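Local coordinates for protein afamin (Homo sapiens, PDB 6FAK) that carries hydrophobic molecules in body fluids, binding vitamin E and keeping lipidated Wnt proteins soluble and active, at residues L456-L461 against C488-K493; Q393-F398 against A448-L453; I22-I27 against N133-L138; N139-E144 against L158-H163; Q320-D325 against L359-C364. All blocks are in the same frame, centred on the assembly; numbering follows the deposited sequence.

Contact 1. Residues L456-L461 against C488-K493; sequences LVFGEL and CFESLK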
# COMPACT_ATOMS: atom_id res chain seq x y z
N LEU A 456 4.54 3.87 -4.32
CA LEU A 456 3.35 3.39 -3.66
C LEU A 456 2.20 4.37 -3.61
O LEU A 456 1.06 3.97 -3.47
CB LEU A 456 3.65 2.97 -2.23
CG LEU A 456 4.76 1.94 -2.01
CD1 LEU A 456 4.93 1.68 -0.50
CD2 LEU A 456 4.55 0.70 -2.84
N VAL A 457 2.47 5.64 -3.63
CA VAL A 457 1.40 6.64 -3.64
C VAL A 457 0.49 6.42 -4.87
O VAL A 457 -0.73 6.33 -4.74
CB VAL A 457 1.98 8.07 -3.66
CG1 VAL A 457 0.88 9.11 -3.74
CG2 VAL A 457 2.79 8.29 -2.38
N PHE A 458 1.10 6.32 -6.05
CA PHE A 458 0.30 6.24 -7.30
C PHE A 458 -0.38 4.89 -7.40
O PHE A 458 -1.46 4.77 -8.03
CB PHE A 458 1.11 6.73 -8.53
CG PHE A 458 1.63 8.15 -8.32
CD1 PHE A 458 0.73 9.23 -8.27
CD2 PHE A 458 2.96 8.39 -8.03
CE1 PHE A 458 1.16 10.55 -8.01
CE2 PHE A 458 3.42 9.69 -7.77
CZ PHE A 458 2.52 10.77 -7.76
N GLY A 459 0.14 3.91 -6.69
CA GLY A 459 -0.59 2.65 -6.49
C GLY A 459 -1.88 2.76 -5.71
O GLY A 459 -2.87 2.13 -6.04
N GLU A 460 -1.86 3.59 -4.66
CA GLU A 460 -3.07 3.93 -3.89
C GLU A 460 -4.10 4.69 -4.76
O GLU A 460 -5.30 4.41 -4.74
CB GLU A 460 -2.69 4.83 -2.73
CG GLU A 460 -3.60 4.73 -1.53
CD GLU A 460 -3.09 3.77 -0.46
OE1 GLU A 460 -1.88 3.45 -0.40
OE2 GLU A 460 -3.94 3.35 0.33
N LEU A 461 -3.59 5.67 -5.50
CA LEU A 461 -4.38 6.51 -6.38
C LEU A 461 -5.11 5.76 -7.50
O LEU A 461 -6.23 6.05 -7.83
CB LEU A 461 -3.45 7.54 -7.05
CG LEU A 461 -3.99 8.62 -7.99
CD1 LEU A 461 -5.11 9.35 -7.34
CD2 LEU A 461 -2.89 9.63 -8.27
N CYS A 488 5.32 9.57 -15.54
CA CYS A 488 4.10 10.00 -16.22
C CYS A 488 3.31 11.06 -15.39
O CYS A 488 2.98 12.14 -15.90
CB CYS A 488 3.19 8.82 -16.51
SG CYS A 488 1.80 9.24 -17.55
N PHE A 489 3.04 10.72 -14.13
CA PHE A 489 2.40 11.62 -13.18
C PHE A 489 3.13 12.97 -13.02
O PHE A 489 2.48 14.02 -13.00
CB PHE A 489 2.21 10.95 -11.82
CG PHE A 489 0.93 10.22 -11.74
CD1 PHE A 489 -0.27 10.93 -11.60
CD2 PHE A 489 0.87 8.85 -11.88
CE1 PHE A 489 -1.49 10.27 -11.59
CE2 PHE A 489 -0.37 8.17 -11.85
CZ PHE A 489 -1.55 8.88 -11.70
N GLU A 490 4.48 12.92 -12.98
CA GLU A 490 5.33 14.12 -12.92
C GLU A 490 5.22 15.01 -14.14
O GLU A 490 5.52 16.18 -14.04
CB GLU A 490 6.83 13.76 -12.74
CG GLU A 490 7.24 12.92 -11.52
CD GLU A 490 6.75 13.44 -10.19
OE1 GLU A 490 6.79 14.67 -9.98
OE2 GLU A 490 6.34 12.61 -9.35
N SER A 491 4.81 14.48 -15.28
CA SER A 491 4.63 15.26 -16.47
C SER A 491 3.26 15.97 -16.61
O SER A 491 3.10 16.74 -17.54
CB SER A 491 4.87 14.37 -17.69
OG SER A 491 3.72 13.57 -18.01
N LEU A 492 2.29 15.67 -15.74
CA LEU A 492 0.92 16.15 -15.91
C LEU A 492 0.80 17.62 -15.60
O LEU A 492 1.44 18.12 -14.73
CB LEU A 492 -0.05 15.37 -15.02
CG LEU A 492 -0.20 13.88 -15.33
CD1 LEU A 492 -1.31 13.24 -14.49
CD2 LEU A 492 -0.44 13.61 -16.81
N LYS A 493 -0.10 18.29 -16.30
CA LYS A 493 -0.43 19.67 -16.04
C LYS A 493 -1.80 19.69 -15.36
O LYS A 493 -2.47 18.68 -15.31
CB LYS A 493 -0.46 20.41 -17.38
CG LYS A 493 0.94 20.46 -18.01
CD LYS A 493 0.86 20.89 -19.46
CE LYS A 493 2.23 21.24 -20.03
NZ LYS A 493 2.12 22.14 -21.23

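Contact 2. Residues Q393-F398 against A448-L453; sequences QECKHF and ACVDNL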
# COMPACT_ATOMS: atom_id res chain seq x y z
N GLN A 393 16.84 16.48 -6.15
CA GLN A 393 16.14 17.76 -6.12
C GLN A 393 15.01 17.76 -5.06
O GLN A 393 14.91 18.68 -4.24
CB GLN A 393 15.62 18.13 -7.52
CG GLN A 393 16.77 18.46 -8.48
CD GLN A 393 16.32 18.98 -9.84
OE1 GLN A 393 15.28 18.58 -10.38
NE2 GLN A 393 17.12 19.88 -10.41
N GLU A 394 14.20 16.70 -5.06
CA GLU A 394 13.11 16.56 -4.10
C GLU A 394 13.67 16.53 -2.66
O GLU A 394 13.12 17.22 -1.80
CB GLU A 394 12.23 15.34 -4.38
CG GLU A 394 11.48 15.33 -5.72
CD GLU A 394 11.03 13.94 -6.21
OE1 GLU A 394 11.68 12.91 -5.88
OE2 GLU A 394 10.01 13.84 -6.95
N CYS A 395 14.77 15.79 -2.42
CA CYS A 395 15.39 15.72 -1.08
C CYS A 395 15.98 17.07 -0.62
O CYS A 395 15.95 17.38 0.59
CB CYS A 395 16.43 14.58 -0.94
SG CYS A 395 15.66 12.94 -0.71
N LYS A 396 16.51 17.85 -1.55
CA LYS A 396 17.04 19.17 -1.21
C LYS A 396 15.87 20.10 -0.79
O LYS A 396 15.97 20.81 0.21
CB LYS A 396 17.80 19.77 -2.40
CG LYS A 396 18.56 21.06 -2.11
CD LYS A 396 19.38 20.99 -0.82
CE LYS A 396 20.48 22.04 -0.76
NZ LYS A 396 20.01 23.44 -0.99
N HIS A 397 14.79 20.06 -1.57
CA HIS A 397 13.56 20.79 -1.26
C HIS A 397 13.03 20.41 0.12
O HIS A 397 12.65 21.29 0.87
CB HIS A 397 12.48 20.58 -2.35
CG HIS A 397 12.76 21.32 -3.62
ND1 HIS A 397 13.20 22.63 -3.64
CD2 HIS A 397 12.66 20.94 -4.91
CE1 HIS A 397 13.36 23.02 -4.89
NE2 HIS A 397 13.05 22.00 -5.68
N PHE A 398 13.02 19.11 0.45
CA PHE A 398 12.74 18.65 1.81
C PHE A 398 13.67 19.23 2.90
O PHE A 398 13.18 19.70 3.97
CB PHE A 398 12.76 17.14 1.88
CG PHE A 398 12.63 16.58 3.27
CD1 PHE A 398 11.41 16.60 3.91
CD2 PHE A 398 13.70 15.96 3.91
CE1 PHE A 398 11.27 16.07 5.19
CE2 PHE A 398 13.57 15.42 5.18
CZ PHE A 398 12.35 15.49 5.84
N ALA A 448 17.00 4.48 -3.63
CA ALA A 448 16.13 3.31 -3.63
C ALA A 448 14.91 3.50 -2.69
O ALA A 448 13.74 3.23 -3.06
CB ALA A 448 16.90 2.04 -3.27
N CYS A 449 15.19 3.99 -1.50
CA CYS A 449 14.16 4.18 -0.49
C CYS A 449 13.05 5.16 -0.96
O CYS A 449 11.87 4.83 -0.93
CB CYS A 449 14.82 4.64 0.82
SG CYS A 449 13.70 4.85 2.23
N VAL A 450 13.46 6.34 -1.42
CA VAL A 450 12.54 7.36 -1.86
C VAL A 450 11.71 6.87 -3.07
O VAL A 450 10.48 7.04 -3.10
CB VAL A 450 13.28 8.65 -2.26
CG1 VAL A 450 12.35 9.65 -2.95
CG2 VAL A 450 13.92 9.30 -1.03
N ASP A 451 12.36 6.29 -4.07
CA ASP A 451 11.63 5.95 -5.29
C ASP A 451 10.67 4.78 -5.00
O ASP A 451 9.56 4.78 -5.51
CB ASP A 451 12.60 5.69 -6.44
CG ASP A 451 11.92 5.66 -7.82
OD1 ASP A 451 11.09 6.52 -8.16
OD2 ASP A 451 12.20 4.74 -8.60
N ASN A 452 11.08 3.85 -4.14
CA ASN A 452 10.23 2.73 -3.72
C ASN A 452 8.97 3.24 -2.99
O ASN A 452 7.84 2.81 -3.29
CB ASN A 452 10.99 1.77 -2.80
CG ASN A 452 11.87 0.74 -3.56
OD1 ASN A 452 11.67 0.46 -4.74
ND2 ASN A 452 12.84 0.17 -2.85
N LEU A 453 9.16 4.11 -2.01
CA LEU A 453 8.04 4.62 -1.23
C LEU A 453 7.17 5.60 -1.99
O LEU A 453 5.96 5.55 -1.84
CB LEU A 453 8.49 5.24 0.08
CG LEU A 453 9.02 4.28 1.14
CD1 LEU A 453 9.37 5.09 2.38
CD2 LEU A 453 8.02 3.21 1.52

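Contact 3. Residues I22-I27 against N133-L138; sequences IEYITI and NRESLL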
# COMPACT_ATOMS: atom_id res chain seq x y z
N ILE A 22 -9.33 -20.18 13.65
CA ILE A 22 -10.49 -20.16 12.76
C ILE A 22 -11.49 -19.02 13.03
O ILE A 22 -12.11 -18.49 12.09
CB ILE A 22 -11.20 -21.52 12.79
CG1 ILE A 22 -12.17 -21.69 11.61
CG2 ILE A 22 -11.93 -21.72 14.12
CD1 ILE A 22 -11.50 -21.70 10.26
N GLU A 23 -11.64 -18.66 14.30
CA GLU A 23 -12.50 -17.57 14.71
C GLU A 23 -11.96 -16.24 14.16
O GLU A 23 -12.67 -15.51 13.47
CB GLU A 23 -12.67 -17.55 16.25
CG GLU A 23 -13.40 -16.32 16.80
CD GLU A 23 -13.77 -16.44 18.29
OE1 GLU A 23 -12.89 -16.25 19.16
OE2 GLU A 23 -14.96 -16.69 18.58
N TYR A 24 -10.68 -15.98 14.41
CA TYR A 24 -10.02 -14.77 13.95
C TYR A 24 -9.98 -14.63 12.41
O TYR A 24 -10.21 -13.56 11.85
CB TYR A 24 -8.59 -14.70 14.52
CG TYR A 24 -8.54 -14.82 16.04
CD1 TYR A 24 -9.13 -13.85 16.86
CD2 TYR A 24 -7.93 -15.93 16.66
CE1 TYR A 24 -9.10 -13.98 18.25
CE2 TYR A 24 -7.88 -16.05 18.04
CZ TYR A 24 -8.46 -15.07 18.83
OH TYR A 24 -8.42 -15.19 20.21
N ILE A 25 -9.64 -15.73 11.76
CA ILE A 25 -9.61 -15.87 10.31
C ILE A 25 -10.96 -15.56 9.68
O ILE A 25 -11.04 -14.85 8.65
CB ILE A 25 -9.13 -17.29 9.95
CG1 ILE A 25 -7.63 -17.43 10.28
CG2 ILE A 25 -9.40 -17.66 8.52
CD1 ILE A 25 -7.17 -18.88 10.18
N THR A 26 -12.02 -16.11 10.26
CA THR A 26 -13.35 -15.92 9.72
C THR A 26 -13.82 -14.44 9.79
O THR A 26 -14.46 -13.92 8.86
CB THR A 26 -14.36 -16.84 10.47
OG1 THR A 26 -13.99 -18.21 10.26
CG2 THR A 26 -15.74 -16.65 9.92
N ILE A 27 -13.55 -13.82 10.93
CA ILE A 27 -13.85 -12.40 11.17
C ILE A 27 -13.13 -11.54 10.14
O ILE A 27 -13.76 -10.66 9.51
CB ILE A 27 -13.46 -11.99 12.61
CG1 ILE A 27 -14.48 -12.58 13.57
CG2 ILE A 27 -13.42 -10.47 12.78
CD1 ILE A 27 -14.10 -12.42 15.05
N ASN A 133 -12.45 -10.19 29.57
CA ASN A 133 -12.80 -10.91 28.32
C ASN A 133 -11.86 -10.57 27.15
O ASN A 133 -12.13 -9.68 26.33
CB ASN A 133 -14.29 -10.71 27.95
CG ASN A 133 -14.76 -9.26 28.03
OD1 ASN A 133 -14.41 -8.53 28.95
ND2 ASN A 133 -15.59 -8.85 27.07
N ARG A 134 -10.74 -11.30 27.09
CA ARG A 134 -9.67 -11.03 26.14
C ARG A 134 -10.00 -11.47 24.70
O ARG A 134 -9.55 -10.84 23.74
CB ARG A 134 -8.41 -11.76 26.61
CG ARG A 134 -7.15 -11.54 25.78
CD ARG A 134 -6.05 -12.54 26.11
NE ARG A 134 -5.24 -12.89 24.93
CZ ARG A 134 -5.43 -13.93 24.11
NH1 ARG A 134 -6.40 -14.83 24.35
NH2 ARG A 134 -4.63 -14.10 23.06
N GLU A 135 -10.74 -12.57 24.57
CA GLU A 135 -11.15 -13.11 23.28
C GLU A 135 -12.13 -12.11 22.65
O GLU A 135 -11.98 -11.76 21.47
CB GLU A 135 -11.79 -14.50 23.45
CG GLU A 135 -11.24 -15.60 22.54
CD GLU A 135 -11.86 -16.97 22.83
OE1 GLU A 135 -13.11 -17.06 22.88
OE2 GLU A 135 -11.11 -17.96 23.02
N SER A 136 -13.09 -11.63 23.42
CA SER A 136 -14.02 -10.60 22.93
C SER A 136 -13.35 -9.30 22.47
O SER A 136 -13.81 -8.69 21.50
CB SER A 136 -15.05 -10.25 23.98
OG SER A 136 -16.01 -9.35 23.42
N LEU A 137 -12.30 -8.88 23.16
CA LEU A 137 -11.63 -7.62 22.85
C LEU A 137 -10.87 -7.75 21.56
O LEU A 137 -10.94 -6.88 20.72
CB LEU A 137 -10.66 -7.21 23.96
CG LEU A 137 -10.02 -5.83 23.77
CD1 LEU A 137 -10.91 -4.75 24.38
CD2 LEU A 137 -8.62 -5.78 24.35
N LEU A 138 -10.11 -8.82 21.43
CA LEU A 138 -9.34 -9.06 20.24
C LEU A 138 -10.27 -9.33 19.04
O LEU A 138 -9.96 -8.89 17.94
CB LEU A 138 -8.35 -10.21 20.45
CG LEU A 138 -7.11 -10.26 19.54
CD1 LEU A 138 -5.82 -10.37 20.34
CD2 LEU A 138 -7.19 -11.39 18.52

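Contact 4. Residues N139-E144 against L158-H163; sequences NHFLYE and LTVAVH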
# COMPACT_ATOMS: atom_id res chain seq x y z
N ASN A 139 -11.37 -10.05 19.26
CA ASN A 139 -12.36 -10.28 18.21
C ASN A 139 -12.91 -8.96 17.67
O ASN A 139 -12.93 -8.76 16.47
CB ASN A 139 -13.52 -11.16 18.65
CG ASN A 139 -13.16 -12.65 18.69
OD1 ASN A 139 -12.14 -13.07 18.15
ND2 ASN A 139 -14.02 -13.44 19.33
N HIS A 140 -13.31 -8.05 18.56
CA HIS A 140 -13.86 -6.75 18.14
C HIS A 140 -12.80 -5.85 17.49
O HIS A 140 -13.06 -5.20 16.46
CB HIS A 140 -14.58 -6.04 19.30
CG HIS A 140 -15.43 -4.89 18.87
ND1 HIS A 140 -16.80 -4.96 18.75
CD2 HIS A 140 -15.10 -3.62 18.51
CE1 HIS A 140 -17.27 -3.80 18.34
NE2 HIS A 140 -16.26 -2.97 18.19
N PHE A 141 -11.59 -5.83 18.05
CA PHE A 141 -10.44 -5.11 17.42
C PHE A 141 -10.18 -5.53 15.95
O PHE A 141 -10.08 -4.69 15.07
CB PHE A 141 -9.15 -5.38 18.24
CG PHE A 141 -7.88 -4.93 17.55
CD1 PHE A 141 -7.47 -3.60 17.61
CD2 PHE A 141 -7.11 -5.83 16.83
CE1 PHE A 141 -6.32 -3.18 16.97
CE2 PHE A 141 -5.96 -5.43 16.19
CZ PHE A 141 -5.58 -4.10 16.26
N LEU A 142 -10.09 -6.85 15.74
CA LEU A 142 -9.84 -7.44 14.49
C LEU A 142 -10.97 -7.16 13.46
O LEU A 142 -10.68 -6.85 12.31
CB LEU A 142 -9.62 -8.93 14.67
CG LEU A 142 -8.68 -9.74 13.82
CD1 LEU A 142 -7.41 -8.98 13.46
CD2 LEU A 142 -8.33 -11.04 14.57
N TYR A 143 -12.22 -7.31 13.89
CA TYR A 143 -13.37 -6.82 13.13
C TYR A 143 -13.21 -5.37 12.68
O TYR A 143 -13.42 -5.05 11.50
CB TYR A 143 -14.64 -6.98 13.96
CG TYR A 143 -15.87 -6.25 13.53
CD1 TYR A 143 -16.59 -6.68 12.43
CD2 TYR A 143 -16.36 -5.17 14.26
CE1 TYR A 143 -17.74 -6.02 12.02
CE2 TYR A 143 -17.52 -4.51 13.87
CZ TYR A 143 -18.22 -4.96 12.77
OH TYR A 143 -19.37 -4.33 12.40
N GLU A 144 -12.88 -4.47 13.62
CA GLU A 144 -12.88 -3.05 13.34
C GLU A 144 -11.71 -2.69 12.43
O GLU A 144 -11.87 -1.86 11.48
CB GLU A 144 -12.87 -2.21 14.64
CG GLU A 144 -14.13 -2.35 15.55
CD GLU A 144 -15.44 -1.81 14.99
OE1 GLU A 144 -15.46 -1.26 13.87
OE2 GLU A 144 -16.49 -1.93 15.71
N LEU A 158 -3.09 -10.45 11.37
CA LEU A 158 -2.85 -11.29 12.57
C LEU A 158 -1.58 -10.87 13.36
O LEU A 158 -1.57 -10.86 14.59
CB LEU A 158 -2.76 -12.76 12.20
CG LEU A 158 -4.02 -13.43 11.67
CD1 LEU A 158 -3.66 -14.77 11.05
CD2 LEU A 158 -5.06 -13.62 12.74
N THR A 159 -0.51 -10.53 12.66
CA THR A 159 0.66 -9.97 13.29
C THR A 159 0.35 -8.63 13.98
O THR A 159 0.83 -8.35 15.12
CB THR A 159 1.80 -9.81 12.27
OG1 THR A 159 2.17 -11.10 11.79
CG2 THR A 159 3.03 -9.13 12.90
N VAL A 160 -0.39 -7.79 13.28
CA VAL A 160 -0.83 -6.52 13.84
C VAL A 160 -1.65 -6.77 15.13
O VAL A 160 -1.40 -6.11 16.13
CB VAL A 160 -1.52 -5.64 12.75
CG1 VAL A 160 -2.29 -4.48 13.34
CG2 VAL A 160 -0.46 -5.10 11.81
N ALA A 161 -2.58 -7.73 15.13
CA ALA A 161 -3.40 -8.03 16.32
C ALA A 161 -2.54 -8.49 17.47
O ALA A 161 -2.78 -8.06 18.61
CB ALA A 161 -4.45 -9.10 16.03
N VAL A 162 -1.54 -9.31 17.17
CA VAL A 162 -0.58 -9.80 18.19
C VAL A 162 0.17 -8.62 18.86
O VAL A 162 0.25 -8.54 20.08
CB VAL A 162 0.42 -10.83 17.61
CG1 VAL A 162 1.60 -11.07 18.53
CG2 VAL A 162 -0.29 -12.16 17.37
N HIS A 163 0.74 -7.74 18.04
CA HIS A 163 1.45 -6.58 18.54
C HIS A 163 0.55 -5.60 19.29
O HIS A 163 0.96 -5.05 20.34
CB HIS A 163 2.25 -5.96 17.44
CG HIS A 163 3.46 -6.77 17.13
ND1 HIS A 163 4.72 -6.40 17.54
CD2 HIS A 163 3.59 -8.01 16.61
CE1 HIS A 163 5.59 -7.34 17.19
NE2 HIS A 163 4.92 -8.32 16.62

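Contact 5. Residues Q320-D325 against L359-C364; sequences QERDAD and LLRNCC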
# COMPACT_ATOMS: atom_id res chain seq x y z
N GLN A 320 19.92 -14.36 -30.14
CA GLN A 320 19.53 -15.79 -30.19
C GLN A 320 18.92 -16.24 -28.87
O GLN A 320 17.93 -16.93 -28.89
CB GLN A 320 20.70 -16.73 -30.51
CG GLN A 320 21.42 -16.35 -31.76
CD GLN A 320 22.66 -15.52 -31.50
OE1 GLN A 320 22.57 -14.34 -31.14
NE2 GLN A 320 23.83 -16.12 -31.73
N GLU A 321 19.54 -15.87 -27.75
CA GLU A 321 19.02 -16.27 -26.44
C GLU A 321 17.67 -15.62 -26.19
O GLU A 321 16.69 -16.27 -25.76
CB GLU A 321 20.03 -15.95 -25.35
CG GLU A 321 21.17 -16.96 -25.31
CD GLU A 321 22.31 -16.53 -24.36
OE1 GLU A 321 22.24 -15.41 -23.80
OE2 GLU A 321 23.29 -17.31 -24.17
N ARG A 322 17.56 -14.36 -26.55
CA ARG A 322 16.26 -13.68 -26.43
C ARG A 322 15.20 -14.41 -27.27
O ARG A 322 14.09 -14.69 -26.80
CB ARG A 322 16.36 -12.23 -26.88
CG ARG A 322 15.05 -11.52 -26.69
CD ARG A 322 14.89 -10.35 -27.56
NE ARG A 322 14.80 -10.70 -28.96
CZ ARG A 322 14.55 -9.80 -29.90
NH1 ARG A 322 14.38 -8.53 -29.57
NH2 ARG A 322 14.53 -10.15 -31.17
N ASP A 323 15.53 -14.70 -28.51
CA ASP A 323 14.51 -15.27 -29.43
C ASP A 323 14.06 -16.69 -28.99
O ASP A 323 12.93 -17.03 -29.16
CB ASP A 323 15.01 -15.32 -30.88
CG ASP A 323 15.04 -13.96 -31.56
OD1 ASP A 323 14.57 -12.95 -30.97
OD2 ASP A 323 15.59 -13.89 -32.70
N ALA A 324 14.96 -17.49 -28.42
CA ALA A 324 14.66 -18.86 -28.00
C ALA A 324 13.61 -18.88 -26.90
O ALA A 324 12.84 -19.81 -26.80
CB ALA A 324 15.92 -19.52 -27.48
N ASP A 325 13.62 -17.86 -26.05
CA ASP A 325 12.71 -17.80 -24.89
C ASP A 325 12.73 -16.39 -24.28
O ASP A 325 13.43 -16.15 -23.29
CB ASP A 325 13.03 -18.86 -23.82
CG ASP A 325 11.88 -19.00 -22.75
OD1 ASP A 325 11.03 -18.08 -22.69
OD2 ASP A 325 11.90 -19.98 -21.92
N LEU A 359 15.43 -1.71 -26.52
CA LEU A 359 16.72 -1.64 -27.19
C LEU A 359 16.94 -2.85 -28.13
O LEU A 359 17.38 -2.69 -29.30
CB LEU A 359 17.86 -1.63 -26.13
CG LEU A 359 19.27 -1.86 -26.72
CD1 LEU A 359 19.76 -0.51 -27.19
CD2 LEU A 359 20.20 -2.45 -25.70
N LEU A 360 16.71 -4.04 -27.59
CA LEU A 360 16.87 -5.28 -28.36
C LEU A 360 15.88 -5.41 -29.52
O LEU A 360 16.24 -6.02 -30.55
CB LEU A 360 16.85 -6.51 -27.49
CG LEU A 360 17.96 -6.65 -26.42
CD1 LEU A 360 17.85 -7.99 -25.76
CD2 LEU A 360 19.36 -6.46 -27.02
N ARG A 361 14.68 -4.84 -29.39
CA ARG A 361 13.76 -4.84 -30.53
C ARG A 361 14.32 -4.12 -31.72
O ARG A 361 14.16 -4.57 -32.86
CB ARG A 361 12.40 -4.24 -30.17
CG ARG A 361 11.46 -5.29 -29.64
CD ARG A 361 10.04 -5.05 -30.08
NE ARG A 361 9.58 -3.74 -29.71
CZ ARG A 361 8.32 -3.31 -29.87
NH1 ARG A 361 7.39 -4.13 -30.39
NH2 ARG A 361 7.99 -2.07 -29.49
N ASN A 362 14.95 -2.99 -31.46
CA ASN A 362 15.64 -2.26 -32.50
C ASN A 362 16.91 -2.98 -32.98
O ASN A 362 17.02 -3.33 -34.15
CB ASN A 362 15.90 -0.82 -32.07
CG ASN A 362 16.70 -0.05 -33.08
OD1 ASN A 362 17.93 -0.08 -33.07
ND2 ASN A 362 16.01 0.65 -33.99
N CYS A 363 17.85 -3.19 -32.06
CA CYS A 363 19.19 -3.75 -32.38
C CYS A 363 19.20 -5.08 -33.08
O CYS A 363 20.00 -5.26 -34.01
CB CYS A 363 20.06 -3.88 -31.10
SG CYS A 363 20.53 -2.30 -30.34
N CYS A 364 18.30 -5.99 -32.69
CA CYS A 364 18.28 -7.36 -33.24
C CYS A 364 17.73 -7.37 -34.69
O CYS A 364 17.86 -8.37 -35.40
CB CYS A 364 17.52 -8.32 -32.35
SG CYS A 364 18.38 -8.69 -30.73

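Contact 1. Residues L456-L461 against C488-K493
F458 and F489 lay their rings one on the other as an offset stack, with centroids 4.4 Å apart and planes 13° from parallel. From its CB, F458 already touches the partner ring, CB lying 3.9 Å from F489 CE2. With CG anti to the carbonyl carbon (chi1 -56°), the ring is carried across F489: CG meets F489 CD2, and CD1 sits over the centre of the F489 ring, 3.6 Å from F489 CG. CE1 lies over F489 CG and CD1, and CZ reaches back to F489 CB, 4.1 Å away, whose CH points onto the F458 face. This is helix-helix packing in the third albumin domain, joining helix 446-462 to the short helix 485-490, which the C477–C488 disulfide ties to helix 472-479. L461 comes at F489 from the opposite direction, its CD2 lying 3.7 Å from F489 CE1 and in the plane of the F458 ring at its edge. M433 of helix 423-440 touches F458, while V474, C477 and C478 pack on F489.

Contact 2. Residues Q393-F398 against A448-L453
The disulfide-braced helix bundle of the third albumin domain brings C395, on the long helix 376-417, up to V450, on helix 446-462. The two backbones stay well apart, with C395 CA and V450 CA 8.9 Å from each other, and the gap is bridged by side chains alone. C395 SG touches V450 CG2 at 4.0 Å, a sulfur-to-methyl contact with no hydrogen bond across it. The torsions bring these two atoms together: SG is anti to the carbonyl carbon of C395 (chi1 -78°), and V450 turns CG2 inward by placing its other methyl, CG1, anti to the backbone N. The sulfur is also held by its disulfide to C441. Beside it, E394 extends toward the same valine, and its OE1 comes 4.4 Å from V450 CG1; the stronger partner of that oxygen is R486, with which it forms a salt bridge. D451 OD1 takes the other terminal nitrogen of R486, so one guanidinium links the carboxylates of both helices and would be expected to ease the repulsion between them. F437 of helix 423-440 packs on both E394 and V450, C440 adds to the cover of the valine, and V391 reaches it from helix 376-417, while N452 touches P347 at the start of helix 346-363.

Contact 3. Residues I22-I27 against N133-L138
Helices 22-27 and 134-138 run nearly parallel, 23° apart in direction, with axes 11.7 Å from each other at closest approach and Y24 CA 8.5 Å from L138 CA. Both belong to the all-helical first albumin domain, and at this spacing long side chains make the contact near the surface. Y24 does most of it: CG anti to the carbonyl carbon (chi1 -54°) sends the ring out toward helix 134-148, where L138 crosses it at about a right angle. The methyl CD2 of L138 lies obliquely to the ring, 3.2 Å from Y24 CE1, shorter than normal contact, so the modelled place of this methyl is somewhat doubtful. Farther out, Y24 OH rests 3.7 Å from E135 CG, touching the aliphatic part of that glutamate. An alanine in place of Y24 is likely to open a gap beside L138 and take away the hydroxyl that rests on E135 CG. L158 of helix 154-171 and L142 also pack on Y24. E23 reaches out extended beyond CG, and its carboxylate meets that of E135 with planes 78° apart. The like charges are probably eased by N139, whose ND2 binds the E23 carboxylate; E23 OE1 and E135 OE1 remain 3.8 Å apart.

Contact 4. Residues N139-E144 against L158-H163
A161 CB meets two side chains of the facing helix, 4.0 Å from F141 CE2 and 3.9 Å from L142 CD1. F141 comes still closer to the backbone: its CE2 lies 3.7 Å from A161 CA, while V160 CG1 approaches the ring at its edge, near the plane, 4.4 Å from CZ. With CG anti to the backbone N (chi1 169°), the phenyl is directed across to the other helix. Consistent with the small side chain of A161, L142 CA and A161 CA are 6.7 Å apart. The ring of F164, just beyond 158-163 on the second helix, also meets F141. V160 also packs on V188, Y191 and L192 of helix 177-209, and L142 is flanked by Y24 of helix 22-33. Helices 134-148 and 154-171 follow one another in the chain, and their segments here cross obliquely, at 135° between their directions, as consecutive helices of the all-helical albumin domain.

Contact 5. Residues Q320-D325 against L359-C364
R322 reaches over to C364 and L360, and its guanidinium makes the close part of the contact. C364 SG lies over the centre of one face, 4.0 Å above the plane, while C364 CB is 3.7 Å from R322 NH2. The chain starts with CG anti to the backbone N and bends at chi3 (66°), sliding past L360, whose CB is 3.8 Å from R322 NH1. The same sulfur is bonded to C319, part of the paired-disulfide pattern of albumins, with C363–C372 next to it. F329 of helix 326-339 touches R322 and L360. Toward solvent the contact is looser: exposed R361 offers its backbone N, 3.7 Å from R322 NH1 at the guanidinium edge, while its own side chain leads away. D323 is exposed too, yet its OD1 takes two bonds in the guanidinium plane, from R322 NE (3.0 Å) and NH2 (2.8 Å). A leucine at R322 would probably leave the D323 carboxylate without its mate and C364 SG without the flat group beneath it. These two bonds would hold the guanidinium against rotation, consistent with a face staying turned to the disulfide sulfur.

Overall arrangement
The five contacts sample all three albumin domains of the one chain. Contacts 3 and 4 are close neighbours in the first, centres 8 Å apart, sharing helix 134-148 and joined by a probable hydrogen bond between E23 OE1 and N139 ND2. Contacts 1 and 2 share helix 446-462 in the third, centres 15 Å apart, across the chain's centre from that pair; contacts 1 and 4 lie 32 Å apart between centres. Contact 5, in the second domain, is about 31 Å from contact 1 and 55 Å from contact 3, centre to centre. A448, C449, N452 and L453 of contact 2 line the site of a polyether probably taken from the crystallisation liquor; the hydrophobic-ligand pocket spans residues 194-298.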